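Side-chain contacts in RNA-directed RNA polymerase (Infectious pancreatic necrosis virus, PDB 3ZED), which probably copies the viral RNA genome as an RNA-dependent RNA polymerase and occurs both free and covalently attached to the genomic RNA: residues E195-L200 with M415-Y420; W223-T228 with D234-P239; S564-R569 with G621-L626. One frame throughout, in Å; residues are numbered along the deposited sequence.

In the fold
The three contacts are separate and none touches another. Contacts 1 and 2 both belong to the palm domain, with centres about 30 Å apart and nearest atoms about 12 Å apart; the hairpin of contact 2 is nested in the long chain loop that contact 1 closes by bringing helix 194-204 against helix 412-426. Contact 3 follows later in sequence, in the thumb domain, its centre about 42 Å from that of contact 1 and about 47 Å from that of contact 2. A bound potassium ion lies about 14 Å from the side chain of Ala198 in contact 1, and all three contacts are away from the predicted GTP-binding residues.

Contact 1. Residues E195-L200 with M415-Y420; sequences EQLAKL and MQAMMY
Tyr420 reaches from helix 412-426 to helix 194-204 and presents its ring edge, with Glu195 and Ala198 both at that edge. The phenol OH donates a hydrogen bond of 2.7 Å to Glu195 OE1, which receives it on the anti side, 21° out of the carboxylate plane. Carboxylate and ring stand almost upright to each other, their planes 78° apart. Glu195 meets the phenol through a folded chain: CG is anti to the backbone N and a bend at chi2 swings OE1 round to the hydroxyl. OE2 of the same group forms a salt bridge with Arg425, so the carboxylate is held at both oxygens, which probably favours its charged form. Ala198 CB lies near the ring plane at the CE2-CD2 edge, 3.9 Å from Tyr420 CE2. Beside this pair, Leu197 sends CD1 against Ala417 CB at 3.6 Å, a small methyl-to-methyl contact where the backbones come closest, with 7.2 Å between Leu197 CA and Ala417 CA. The two short helical segments cross at -68°, their axes 9.3 Å apart. Within the palm domain this buried crossing is flanked by helix 476-493, whose Ile486 touches Leu197, and by helix 438-452, whose Met445 packs on Tyr420.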
ATOM      1  N   GLU B 195      -0.312 -11.172  21.200  1.00 51.18           N
ATOM      2  CA  GLU B 195       1.102 -11.409  21.509  1.00 51.13           C
ATOM      3  C   GLU B 195       1.704 -12.505  20.626  1.00 54.42           C
ATOM      4  O   GLU B 195       2.832 -12.343  20.168  1.00 53.85           O
ATOM      5  CB  GLU B 195       1.304 -11.715  23.010  1.00 53.59           C
ATOM      6  CG  GLU B 195       2.759 -11.814  23.453  1.00 56.70           C
ATOM      7  CD  GLU B 195       3.682 -10.633  23.201  1.00 69.07           C
ATOM      8  OE1 GLU B 195       3.191  -9.497  22.996  1.00 52.16           O
ATOM      9  OE2 GLU B 195       4.915 -10.848  23.243  1.00 67.10           O
ATOM     10  N   GLN B 196       0.955 -13.583  20.349  1.00 53.31           N
ATOM     11  CA  GLN B 196       1.431 -14.655  19.462  1.00 53.68           C
ATOM     12  C   GLN B 196       1.652 -14.121  18.041  1.00 56.79           C
ATOM     13  O   GLN B 196       2.671 -14.446  17.423  1.00 55.25           O
ATOM     14  CB  GLN B 196       0.471 -15.839  19.459  1.00 55.63           C
ATOM     15  CG  GLN B 196       0.594 -16.691  20.715  1.00 52.39           C
ATOM     16  CD  GLN B 196      -0.461 -17.761  20.817  1.00 67.98           C
ATOM     17  OE1 GLN B 196      -1.575 -17.642  20.279  1.00 66.34           O
ATOM     18  NE2 GLN B 196      -0.140 -18.817  21.554  1.00 58.77           N
ATOM     19  N   LEU B 197       0.739 -13.259  17.552  1.00 54.29           N
ATOM     20  CA  LEU B 197       0.887 -12.619  16.243  1.00 54.10           C
ATOM     21  C   LEU B 197       2.092 -11.680  16.213  1.00 54.22           C
ATOM     22  O   LEU B 197       2.836 -11.688  15.231  1.00 53.16           O
ATOM     23  CB  LEU B 197      -0.365 -11.847  15.847  1.00 55.01           C
ATOM     24  CG  LEU B 197      -1.518 -12.669  15.302  1.00 62.33           C
ATOM     25  CD1 LEU B 197      -2.613 -11.760  14.886  1.00 63.13           C
ATOM     26  CD2 LEU B 197      -1.094 -13.511  14.097  1.00 65.70           C
ATOM     27  N   ALA B 198       2.308 -10.915  17.306  1.00 49.75           N
ATOM     28  CA  ALA B 198       3.438  -9.999  17.472  1.00 49.21           C
ATOM     29  C   ALA B 198       4.774 -10.746  17.373  1.00 53.15           C
ATOM     30  O   ALA B 198       5.704 -10.240  16.747  1.00 53.00           O
ATOM     31  CB  ALA B 198       3.334  -9.275  18.807  1.00 50.90           C
ATOM     32  N   LYS B 199       4.848 -11.960  17.947  1.00 50.98           N
ATOM     33  CA  LYS B 199       6.039 -12.814  17.900  1.00 50.54           C
ATOM     34  C   LYS B 199       6.319 -13.272  16.454  1.00 51.86           C
ATOM     35  O   LYS B 199       7.481 -13.396  16.074  1.00 50.51           O
ATOM     36  CB  LYS B 199       5.894 -14.029  18.842  1.00 53.15           C
ATOM     37  CG  LYS B 199       5.857 -13.690  20.341  1.00 58.41           C
ATOM     38  CD  LYS B 199       7.079 -12.910  20.869  1.00 57.46           C
ATOM     39  CE  LYS B 199       8.339 -13.740  20.916  1.00 62.90           C
ATOM     40  NZ  LYS B 199       9.496 -12.957  21.405  1.00 78.94           N
ATOM     41  N   LEU B 200       5.259 -13.494  15.646  1.00 46.89           N
ATOM     42  CA  LEU B 200       5.418 -13.878  14.243  1.00 44.76           C
ATOM     43  C   LEU B 200       5.892 -12.663  13.452  1.00 48.06           C
ATOM     44  O   LEU B 200       6.848 -12.765  12.687  1.00 47.45           O
ATOM     45  CB  LEU B 200       4.113 -14.432  13.646  1.00 44.05           C
ATOM     46  CG  LEU B 200       3.570 -15.755  14.190  1.00 49.81           C
ATOM     47  CD1 LEU B 200       2.135 -15.960  13.749  1.00 49.16           C
ATOM     48  CD2 LEU B 200       4.425 -16.952  13.755  1.00 52.52           C
ATOM     49  N   MET B 415      -6.360  -5.504  11.796  1.00 39.88           N
ATOM     50  CA  MET B 415      -5.735  -4.187  11.938  1.00 39.35           C
ATOM     51  C   MET B 415      -5.432  -3.888  13.406  1.00 45.72           C
ATOM     52  O   MET B 415      -4.407  -3.280  13.701  1.00 45.57           O
ATOM     53  CB  MET B 415      -6.615  -3.088  11.331  1.00 40.44           C
ATOM     54  CG  MET B 415      -5.991  -1.721  11.440  1.00 41.99           C
ATOM     55  SD  MET B 415      -6.766  -0.556  10.341  1.00 44.99           S
ATOM     56  CE  MET B 415      -6.029   0.933  10.949  1.00 41.89           C
ATOM     57  N   GLN B 416      -6.322  -4.324  14.319  1.00 43.41           N
ATOM     58  CA  GLN B 416      -6.133  -4.144  15.750  1.00 43.86           C
ATOM     59  C   GLN B 416      -4.851  -4.867  16.216  1.00 47.53           C
ATOM     60  O   GLN B 416      -4.108  -4.310  17.021  1.00 45.97           O
ATOM     61  CB  GLN B 416      -7.357  -4.653  16.506  1.00 45.60           C
ATOM     62  CG  GLN B 416      -7.348  -4.268  17.979  1.00 47.47           C
ATOM     63  CD  GLN B 416      -8.622  -4.685  18.630  1.00 56.27           C
ATOM     64  OE1 GLN B 416      -8.992  -5.863  18.614  1.00 49.00           O
ATOM     65  NE2 GLN B 416      -9.321  -3.728  19.204  1.00 44.23           N
ATOM     66  N   ALA B 417      -4.599  -6.095  15.704  1.00 46.18           N
ATOM     67  CA  ALA B 417      -3.388  -6.880  16.011  1.00 45.88           C
ATOM     68  C   ALA B 417      -2.131  -6.165  15.461  1.00 48.52           C
ATOM     69  O   ALA B 417      -1.090  -6.161  16.124  1.00 50.03           O
ATOM     70  CB  ALA B 417      -3.502  -8.287  15.439  1.00 45.48           C
ATOM     71  N   MET B 418      -2.246  -5.518  14.287  1.00 43.61           N
ATOM     72  CA  MET B 418      -1.133  -4.734  13.715  1.00 41.09           C
ATOM     73  C   MET B 418      -0.865  -3.511  14.628  1.00 44.99           C
ATOM     74  O   MET B 418       0.298  -3.201  14.901  1.00 45.49           O
ATOM     75  CB  MET B 418      -1.434  -4.306  12.271  1.00 41.00           C
ATOM     76  CG  MET B 418      -0.353  -3.386  11.650  1.00 43.19           C
ATOM     77  SD  MET B 418       1.356  -4.009  11.768  1.00 45.92           S
ATOM     78  CE  MET B 418       1.229  -5.564  10.814  1.00 40.29           C
ATOM     79  N   MET B 419      -1.938  -2.845  15.108  1.00 40.21           N
ATOM     80  CA  MET B 419      -1.846  -1.698  16.034  1.00 41.06           C
ATOM     81  C   MET B 419      -1.162  -2.121  17.335  1.00 45.22           C
ATOM     82  O   MET B 419      -0.333  -1.373  17.866  1.00 45.15           O
ATOM     83  CB  MET B 419      -3.242  -1.094  16.328  1.00 43.14           C
ATOM     84  CG  MET B 419      -3.745  -0.196  15.216  1.00 45.01           C
ATOM     85  SD  MET B 419      -2.707   1.265  14.977  1.00 47.70           S
ATOM     86  CE  MET B 419      -3.880   2.365  14.171  1.00 44.21           C
ATOM     87  N   TYR B 420      -1.488  -3.341  17.826  1.00 40.43           N
ATOM     88  CA  TYR B 420      -0.860  -3.911  19.017  1.00 40.89           C
ATOM     89  C   TYR B 420       0.662  -4.036  18.786  1.00 45.79           C
ATOM     90  O   TYR B 420       1.446  -3.614  19.625  1.00 47.19           O
ATOM     91  CB  TYR B 420      -1.493  -5.276  19.348  1.00 40.87           C
ATOM     92  CG  TYR B 420      -0.815  -5.992  20.494  1.00 43.42           C
ATOM     93  CD1 TYR B 420      -1.201  -5.760  21.814  1.00 45.57           C
ATOM     94  CD2 TYR B 420       0.219  -6.900  20.264  1.00 43.83           C
ATOM     95  CE1 TYR B 420      -0.556  -6.386  22.876  1.00 44.84           C
ATOM     96  CE2 TYR B 420       0.874  -7.528  21.320  1.00 46.59           C
ATOM     97  CZ  TYR B 420       0.475  -7.276  22.626  1.00 54.39           C
ATOM     98  OH  TYR B 420       1.104  -7.903  23.675  1.00 56.49           O
TER

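Contact 2. Residues W223-T228 with D234-P239; sequences WLINYT and DKSYLP
Asp234 and Thr228 clasp the turn end of a short antiparallel beta hairpin, strands 225-226 and 235-236, and the aspartate can be followed outward atom by atom. Its CB lies 3.7 Å from Asn226 O. With CG anti to the carbonyl carbon (chi1 -81°), the carboxylate turns to the Tyr227-Thr228 backbone just past the first strand, and Asp234 CG itself lies 3.5 Å from Thr228 N. OD1 accepts two hydrogen bonds, from Thr228 N at 2.8 Å and from Thr228 OG1 at 3.1 Å; both donors come on the syn side but from opposite faces of the carboxylate plane. OD2 bonds to Gly229 N within the turn, and it also rests 3.3 Å from Tyr227 CD1, the ring and carboxylate planes being 26° apart. The tyrosine hydroxyl bonds outside the hairpin, to Asp86.

Behind this clasp the backbones pair. Asn226 and Lys235 form the hydrogen-bonded pair, with N-to-O bonds of 2.8 Å from Asn226 N to Lys235 O and 3.0 Å from Lys235 N to Asn226 O; Ile225 and Ser236 are the adjoining non-hydrogen-bonded pair. One more bond, from Tyr237 N to Leu224 O, is nearly straight at 169° and extends the ladder past the strands. Lys235 lays CD over one face of the Tyr237 ring, while Leu224 O sits at that ring's edge. Apolar groups close the open end: Leu224 CB meets Leu238 CG at 4.0 Å, and Leu238 CD1 touches Ile225 CG1. Around this surface hairpin, helix 81-85 meets Ile225 and Tyr227, helix 260-278 sends Leu264 to Ile225 and Leu238, and helix 326-340 packs Met334 on Leu224.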
ATOM      1  N   TRP B 223      -0.217  20.391  16.611  1.00 64.36           N
ATOM      2  CA  TRP B 223       0.832  20.665  17.590  1.00 65.63           C
ATOM      3  C   TRP B 223       2.198  20.074  17.150  1.00 67.82           C
ATOM      4  O   TRP B 223       3.213  20.333  17.794  1.00 68.93           O
ATOM      5  CB  TRP B 223       0.421  20.134  18.969  1.00 65.13           C
ATOM      6  CG  TRP B 223      -0.617  20.962  19.661  1.00 68.31           C
ATOM      7  CD1 TRP B 223      -1.838  21.326  19.175  1.00 71.67           C
ATOM      8  CD2 TRP B 223      -0.550  21.469  21.002  1.00 70.26           C
ATOM      9  NE1 TRP B 223      -2.530  22.049  20.124  1.00 73.50           N
ATOM     10  CE2 TRP B 223      -1.776  22.121  21.268  1.00 76.11           C
ATOM     11  CE3 TRP B 223       0.418  21.405  22.020  1.00 72.65           C
ATOM     12  CZ2 TRP B 223      -2.041  22.753  22.497  1.00 78.00           C
ATOM     13  CZ3 TRP B 223       0.156  22.028  23.236  1.00 76.84           C
ATOM     14  CH2 TRP B 223      -1.059  22.692  23.466  1.00 78.79           C
ATOM     15  N   LEU B 224       2.216  19.283  16.067  1.00 61.28           N
ATOM     16  CA  LEU B 224       3.439  18.692  15.519  1.00 59.10           C
ATOM     17  C   LEU B 224       4.112  19.677  14.522  1.00 63.23           C
ATOM     18  O   LEU B 224       5.200  19.399  14.002  1.00 61.84           O
ATOM     19  CB  LEU B 224       3.121  17.334  14.861  1.00 56.51           C
ATOM     20  CG  LEU B 224       3.301  16.077  15.740  1.00 59.33           C
ATOM     21  CD1 LEU B 224       2.358  16.078  16.964  1.00 59.62           C
ATOM     22  CD2 LEU B 224       3.127  14.812  14.918  1.00 57.95           C
ATOM     23  N   ILE B 225       3.467  20.849  14.301  1.00 60.26           N
ATOM     24  CA  ILE B 225       3.985  21.912  13.453  1.00 59.96           C
ATOM     25  C   ILE B 225       4.698  22.901  14.347  1.00 67.39           C
ATOM     26  O   ILE B 225       4.106  23.490  15.255  1.00 67.79           O
ATOM     27  CB  ILE B 225       2.927  22.623  12.555  1.00 62.36           C
ATOM     28  CG1 ILE B 225       2.223  21.654  11.596  1.00 59.68           C
ATOM     29  CG2 ILE B 225       3.590  23.784  11.770  1.00 63.69           C
ATOM     30  CD1 ILE B 225       0.851  22.108  11.228  1.00 60.21           C
ATOM     31  N   ASN B 226       5.970  23.087  14.076  1.00 66.89           N
ATOM     32  CA  ASN B 226       6.793  24.034  14.793  1.00 69.82           C
ATOM     33  C   ASN B 226       7.154  25.139  13.799  1.00 76.65           C
ATOM     34  O   ASN B 226       8.105  24.972  13.035  1.00 75.70           O
ATOM     35  CB  ASN B 226       8.019  23.303  15.388  1.00 70.97           C
ATOM     36  CG  ASN B 226       9.079  24.169  16.046  1.00 94.24           C
ATOM     37  OD1 ASN B 226       8.889  25.367  16.347  1.00 84.44           O
ATOM     38  ND2 ASN B 226      10.226  23.552  16.299  1.00 85.17           N
ATOM     39  N   TYR B 227       6.338  26.226  13.752  1.00 76.58           N
ATOM     40  CA  TYR B 227       6.570  27.344  12.830  1.00 78.89           C
ATOM     41  C   TYR B 227       6.700  28.686  13.562  1.00 88.13           C
ATOM     42  O   TYR B 227       5.874  29.016  14.416  1.00 89.42           O
ATOM     43  CB  TYR B 227       5.463  27.444  11.751  1.00 79.85           C
ATOM     44  CG  TYR B 227       5.803  28.388  10.610  1.00 82.33           C
ATOM     45  CD1 TYR B 227       6.602  27.973   9.549  1.00 82.97           C
ATOM     46  CD2 TYR B 227       5.360  29.711  10.614  1.00 85.14           C
ATOM     47  CE1 TYR B 227       6.949  28.845   8.516  1.00 84.07           C
ATOM     48  CE2 TYR B 227       5.699  30.591   9.586  1.00 86.50           C
ATOM     49  CZ  TYR B 227       6.489  30.151   8.534  1.00 92.40           C
ATOM     50  OH  TYR B 227       6.827  30.997   7.508  1.00 93.71           O
ATOM     51  N   THR B 228       7.742  29.456  13.203  1.00 87.20           N
ATOM     52  CA  THR B 228       8.026  30.822  13.703  1.00 90.61           C
ATOM     53  C   THR B 228       8.549  31.711  12.564  1.00 97.79           C
ATOM     54  O   THR B 228       8.328  32.918  12.574  1.00100.24           O
ATOM     55  CB  THR B 228       9.054  30.840  14.862  1.00 92.07           C
ATOM     56  OG1 THR B 228      10.279  30.237  14.435  1.00 87.48           O
ATOM     57  CG2 THR B 228       8.546  30.172  16.130  1.00 87.12           C
ATOM     58  N   ASP B 234      12.417  25.773  12.435  1.00 73.82           N
ATOM     59  CA  ASP B 234      11.123  25.391  11.868  1.00 71.35           C
ATOM     60  C   ASP B 234      11.116  23.964  11.324  1.00 71.47           C
ATOM     61  O   ASP B 234      12.048  23.551  10.622  1.00 70.17           O
ATOM     62  CB  ASP B 234      10.684  26.378  10.786  1.00 73.39           C
ATOM     63  CG  ASP B 234      10.048  27.653  11.315  1.00 83.06           C
ATOM     64  OD1 ASP B 234       9.864  27.765  12.562  1.00 83.63           O
ATOM     65  OD2 ASP B 234       9.703  28.528  10.490  1.00 88.45           O
ATOM     66  N   LYS B 235      10.078  23.191  11.724  1.00 65.62           N
ATOM     67  CA  LYS B 235       9.909  21.787  11.345  1.00 62.36           C
ATOM     68  C   LYS B 235       8.494  21.270  11.581  1.00 64.28           C
ATOM     69  O   LYS B 235       7.850  21.617  12.567  1.00 65.60           O
ATOM     70  CB  LYS B 235      10.888  20.894  12.130  1.00 63.54           C
ATOM     71  CG  LYS B 235      11.145  19.557  11.435  1.00 69.74           C
ATOM     72  CD  LYS B 235      11.902  18.584  12.314  1.00 78.44           C
ATOM     73  CE  LYS B 235      12.099  17.267  11.613  1.00 84.19           C
ATOM     74  NZ  LYS B 235      12.783  16.283  12.486  1.00 95.57           N
ATOM     75  N   SER B 236       8.041  20.392  10.689  1.00 57.85           N
ATOM     76  CA  SER B 236       6.776  19.669  10.801  1.00 55.81           C
ATOM     77  C   SER B 236       7.123  18.221  11.017  1.00 56.45           C
ATOM     78  O   SER B 236       7.914  17.680  10.251  1.00 54.05           O
ATOM     79  CB  SER B 236       5.903  19.856   9.561  1.00 58.18           C
ATOM     80  OG  SER B 236       4.669  19.164   9.689  1.00 65.21           O
ATOM     81  N   TYR B 237       6.590  17.612  12.093  1.00 53.56           N
ATOM     82  CA  TYR B 237       6.800  16.199  12.442  1.00 52.33           C
ATOM     83  C   TYR B 237       5.646  15.324  11.908  1.00 54.60           C
ATOM     84  O   TYR B 237       5.625  14.116  12.149  1.00 53.01           O
ATOM     85  CB  TYR B 237       6.947  16.023  13.961  1.00 55.07           C
ATOM     86  CG  TYR B 237       8.198  16.657  14.517  1.00 58.94           C
ATOM     87  CD1 TYR B 237       9.397  15.950  14.567  1.00 60.87           C
ATOM     88  CD2 TYR B 237       8.194  17.976  14.971  1.00 60.89           C
ATOM     89  CE1 TYR B 237      10.556  16.530  15.082  1.00 61.82           C
ATOM     90  CE2 TYR B 237       9.353  18.577  15.457  1.00 62.80           C
ATOM     91  CZ  TYR B 237      10.527  17.846  15.527  1.00 68.64           C
ATOM     92  OH  TYR B 237      11.657  18.429  16.041  1.00 69.57           O
ATOM     93  N   LEU B 238       4.685  15.940  11.192  1.00 51.51           N
ATOM     94  CA  LEU B 238       3.553  15.240  10.576  1.00 50.20           C
ATOM     95  C   LEU B 238       4.034  14.427   9.394  1.00 56.07           C
ATOM     96  O   LEU B 238       5.043  14.807   8.788  1.00 56.58           O
ATOM     97  CB  LEU B 238       2.473  16.235  10.093  1.00 50.41           C
ATOM     98  CG  LEU B 238       1.678  17.007  11.142  1.00 56.49           C
ATOM     99  CD1 LEU B 238       0.945  18.160  10.497  1.00 57.08           C
ATOM    100  CD2 LEU B 238       0.684  16.092  11.873  1.00 59.27           C
ATOM    101  N   PRO B 239       3.326  13.337   8.998  1.00 52.62           N
ATOM    102  CA  PRO B 239       3.768  12.578   7.813  1.00 50.64           C
ATOM    103  C   PRO B 239       3.597  13.373   6.513  1.00 56.72           C
ATOM    104  O   PRO B 239       2.754  14.264   6.437  1.00 56.41           O
ATOM    105  CB  PRO B 239       2.845  11.346   7.821  1.00 50.70           C
ATOM    106  CG  PRO B 239       2.246  11.299   9.187  1.00 55.89           C
ATOM    107  CD  PRO B 239       2.122  12.723   9.607  1.00 52.95           C
TER

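Contact 3. Residues S564-R569 with G621-L626; sequences SAIYSR and GWNNPL
The Trp622 indole approaches Ile566 obliquely with its six-membered ring, while one indole face carries CB of the next residue, Asn623, 3.6 Å above the plane and offset toward the rim. These two residues are the central pair of a type I beta turn, Gly621 to Asn624, closed by the hydrogen bond from Asn624 N to Gly621 O (2.8 Å). The turn connects helix 604-621 to helix 625-645 and meets the middle strand, 563-568, of a three-stranded antiparallel sheet, all within the thumb domain.

Ile566 carries the strand's side of the contact. Its CG2 meets the indole at Trp622 CH2, 4.2 Å away, the two side chains sliding past each other in opposite directions; CG2 also nears the Asn623 amide, which CG1 and CD1 approach more closely. Trp622 has CG between its backbone N and carbonyl carbon (chi1 62°), a rotamer that carries the far corner of the indole toward the sheet. The isoleucine and Asn623 approach from opposite directions, and the amide nitrogen lies against aliphatic carbons, with no hydrogen bond between the two segments.

Further residues pack around the contact: Val577, on neighbouring strand 573-578, touches both Ile566 and Trp622, and Tyr540 and Leu541 from a loop also pack on the indole, while Pro549 adjoins Asn623. Asn624, the last residue of the turn, is the N-cap of helix 625-645, its OD1 accepting from Leu627 N. Asn623 ND2 stands 3.7 Å from Ile566 CD1 and equally far from CG1 of that isoleucine.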
ATOM      1  N   SER B 564      11.489 -10.244 -13.216  1.00 32.22           N
ATOM      2  CA  SER B 564      12.180 -11.477 -13.615  1.00 31.62           C
ATOM      3  C   SER B 564      13.675 -11.224 -13.506  1.00 32.85           C
ATOM      4  O   SER B 564      14.101 -10.057 -13.438  1.00 30.95           O
ATOM      5  CB  SER B 564      11.823 -11.884 -15.045  1.00 35.48           C
ATOM      6  OG  SER B 564      10.453 -12.186 -15.183  1.00 46.56           O
ATOM      7  N   ALA B 565      14.471 -12.296 -13.497  1.00 30.82           N
ATOM      8  CA  ALA B 565      15.931 -12.191 -13.392  1.00 30.80           C
ATOM      9  C   ALA B 565      16.576 -12.702 -14.679  1.00 35.88           C
ATOM     10  O   ALA B 565      16.196 -13.754 -15.204  1.00 34.19           O
ATOM     11  CB  ALA B 565      16.423 -12.988 -12.199  1.00 31.74           C
ATOM     12  N   ILE B 566      17.541 -11.951 -15.182  1.00 32.49           N
ATOM     13  CA  ILE B 566      18.279 -12.289 -16.388  1.00 33.03           C
ATOM     14  C   ILE B 566      19.755 -12.276 -15.965  1.00 36.44           C
ATOM     15  O   ILE B 566      20.123 -11.456 -15.132  1.00 33.78           O
ATOM     16  CB  ILE B 566      17.866 -11.255 -17.494  1.00 36.73           C
ATOM     17  CG1 ILE B 566      16.707 -11.776 -18.383  1.00 39.34           C
ATOM     18  CG2 ILE B 566      18.992 -10.583 -18.280  1.00 37.16           C
ATOM     19  CD1 ILE B 566      17.015 -12.950 -19.341  1.00 54.81           C
ATOM     20  N   TYR B 567      20.568 -13.208 -16.467  1.00 33.91           N
ATOM     21  CA  TYR B 567      21.990 -13.239 -16.111  1.00 34.23           C
ATOM     22  C   TYR B 567      22.793 -12.356 -17.071  1.00 37.96           C
ATOM     23  O   TYR B 567      22.609 -12.448 -18.282  1.00 38.80           O
ATOM     24  CB  TYR B 567      22.538 -14.675 -16.118  1.00 35.81           C
ATOM     25  CG  TYR B 567      23.934 -14.765 -15.558  1.00 37.92           C
ATOM     26  CD1 TYR B 567      24.155 -14.774 -14.181  1.00 39.75           C
ATOM     27  CD2 TYR B 567      25.044 -14.803 -16.400  1.00 38.88           C
ATOM     28  CE1 TYR B 567      25.444 -14.851 -13.656  1.00 40.20           C
ATOM     29  CE2 TYR B 567      26.342 -14.873 -15.884  1.00 40.03           C
ATOM     30  CZ  TYR B 567      26.537 -14.871 -14.509  1.00 45.56           C
ATOM     31  OH  TYR B 567      27.803 -14.933 -13.975  1.00 48.29           O
ATOM     32  N   SER B 568      23.656 -11.496 -16.521  1.00 33.67           N
ATOM     33  CA  SER B 568      24.559 -10.582 -17.235  1.00 34.02           C
ATOM     34  C   SER B 568      25.991 -11.122 -17.219  1.00 39.66           C
ATOM     35  O   SER B 568      26.556 -11.323 -16.147  1.00 39.84           O
ATOM     36  CB  SER B 568      24.524  -9.190 -16.594  1.00 35.34           C
ATOM     37  OG  SER B 568      25.608  -8.375 -17.016  1.00 43.66           O
ATOM     38  N   ARG B 569      26.579 -11.353 -18.406  1.00 37.51           N
ATOM     39  CA  ARG B 569      27.976 -11.813 -18.522  1.00 38.22           C
ATOM     40  C   ARG B 569      28.966 -10.699 -18.155  1.00 43.40           C
ATOM     41  O   ARG B 569      30.028 -10.986 -17.596  1.00 43.23           O
ATOM     42  CB  ARG B 569      28.291 -12.306 -19.951  1.00 36.47           C
ATOM     43  CG  ARG B 569      27.751 -13.686 -20.225  1.00 41.12           C
ATOM     44  CD  ARG B 569      28.182 -14.234 -21.587  1.00 38.93           C
ATOM     45  NE  ARG B 569      27.355 -15.400 -21.910  1.00 39.47           N
ATOM     46  CZ  ARG B 569      27.627 -16.645 -21.534  1.00 61.27           C
ATOM     47  NH1 ARG B 569      28.765 -16.923 -20.897  1.00 44.87           N
ATOM     48  NH2 ARG B 569      26.774 -17.626 -21.808  1.00 42.57           N
ATOM     49  N   GLY B 621      12.917  -3.473 -21.600  1.00 33.17           N
ATOM     50  CA  GLY B 621      12.730  -3.479 -23.052  1.00 32.53           C
ATOM     51  C   GLY B 621      14.059  -3.563 -23.760  1.00 36.86           C
ATOM     52  O   GLY B 621      14.140  -4.118 -24.867  1.00 36.70           O
ATOM     53  N   TRP B 622      15.139  -3.082 -23.079  1.00 32.22           N
ATOM     54  CA  TRP B 622      16.494  -3.156 -23.614  1.00 32.81           C
ATOM     55  C   TRP B 622      16.845  -4.580 -24.007  1.00 36.51           C
ATOM     56  O   TRP B 622      17.652  -4.756 -24.894  1.00 35.68           O
ATOM     57  CB  TRP B 622      17.542  -2.623 -22.601  1.00 31.76           C
ATOM     58  CG  TRP B 622      17.626  -3.380 -21.304  1.00 32.04           C
ATOM     59  CD1 TRP B 622      16.966  -3.091 -20.152  1.00 34.06           C
ATOM     60  CD2 TRP B 622      18.417  -4.550 -21.030  1.00 32.47           C
ATOM     61  NE1 TRP B 622      17.267  -4.019 -19.184  1.00 33.71           N
ATOM     62  CE2 TRP B 622      18.171  -4.916 -19.689  1.00 36.01           C
ATOM     63  CE3 TRP B 622      19.322  -5.317 -21.783  1.00 34.77           C
ATOM     64  CZ2 TRP B 622      18.803  -6.015 -19.078  1.00 35.71           C
ATOM     65  CZ3 TRP B 622      19.951  -6.403 -21.178  1.00 36.47           C
ATOM     66  CH2 TRP B 622      19.678  -6.752 -19.849  1.00 36.61           C
ATOM     67  N   ASN B 623      16.274  -5.592 -23.310  1.00 35.40           N
ATOM     68  CA  ASN B 623      16.583  -6.995 -23.531  1.00 34.78           C
ATOM     69  C   ASN B 623      15.613  -7.657 -24.519  1.00 39.20           C
ATOM     70  O   ASN B 623      15.721  -8.858 -24.739  1.00 40.26           O
ATOM     71  CB  ASN B 623      16.631  -7.769 -22.195  1.00 32.62           C
ATOM     72  CG  ASN B 623      17.509  -8.994 -22.270  1.00 41.20           C
ATOM     73  OD1 ASN B 623      18.557  -8.993 -22.904  1.00 38.30           O
ATOM     74  ND2 ASN B 623      17.066 -10.092 -21.695  1.00 33.70           N
ATOM     75  N   ASN B 624      14.690  -6.893 -25.123  1.00 34.81           N
ATOM     76  CA  ASN B 624      13.762  -7.405 -26.140  1.00 34.13           C
ATOM     77  C   ASN B 624      14.218  -6.774 -27.466  1.00 38.78           C
ATOM     78  O   ASN B 624      14.053  -5.558 -27.620  1.00 38.69           O
ATOM     79  CB  ASN B 624      12.316  -7.079 -25.789  1.00 33.66           C
ATOM     80  CG  ASN B 624      11.319  -7.668 -26.744  1.00 47.77           C
ATOM     81  OD1 ASN B 624      11.343  -7.437 -27.955  1.00 40.92           O
ATOM     82  ND2 ASN B 624      10.378  -8.403 -26.211  1.00 39.56           N
ATOM     83  N   PRO B 625      14.837  -7.529 -28.415  1.00 35.00           N
ATOM     84  CA  PRO B 625      15.444  -6.870 -29.571  1.00 36.00           C
ATOM     85  C   PRO B 625      14.472  -6.103 -30.451  1.00 40.21           C
ATOM     86  O   PRO B 625      14.814  -4.997 -30.862  1.00 40.80           O
ATOM     87  CB  PRO B 625      16.172  -7.999 -30.318  1.00 38.33           C
ATOM     88  CG  PRO B 625      15.538  -9.261 -29.814  1.00 42.31           C
ATOM     89  CD  PRO B 625      15.183  -8.966 -28.383  1.00 36.70           C
ATOM     90  N   LEU B 626      13.288  -6.635 -30.715  1.00 36.40           N
ATOM     91  CA  LEU B 626      12.336  -5.878 -31.521  1.00 35.34           C
ATOM     92  C   LEU B 626      11.860  -4.627 -30.781  1.00 38.36           C
ATOM     93  O   LEU B 626      11.839  -3.538 -31.356  1.00 39.75           O
ATOM     94  CB  LEU B 626      11.135  -6.734 -31.945  1.00 34.47           C
ATOM     95  CG  LEU B 626      10.275  -6.145 -33.086  1.00 37.81           C
ATOM     96  CD1 LEU B 626      11.013  -6.182 -34.417  1.00 37.61           C
ATOM     97  CD2 LEU B 626       8.912  -6.839 -33.168  1.00 39.41           C
TER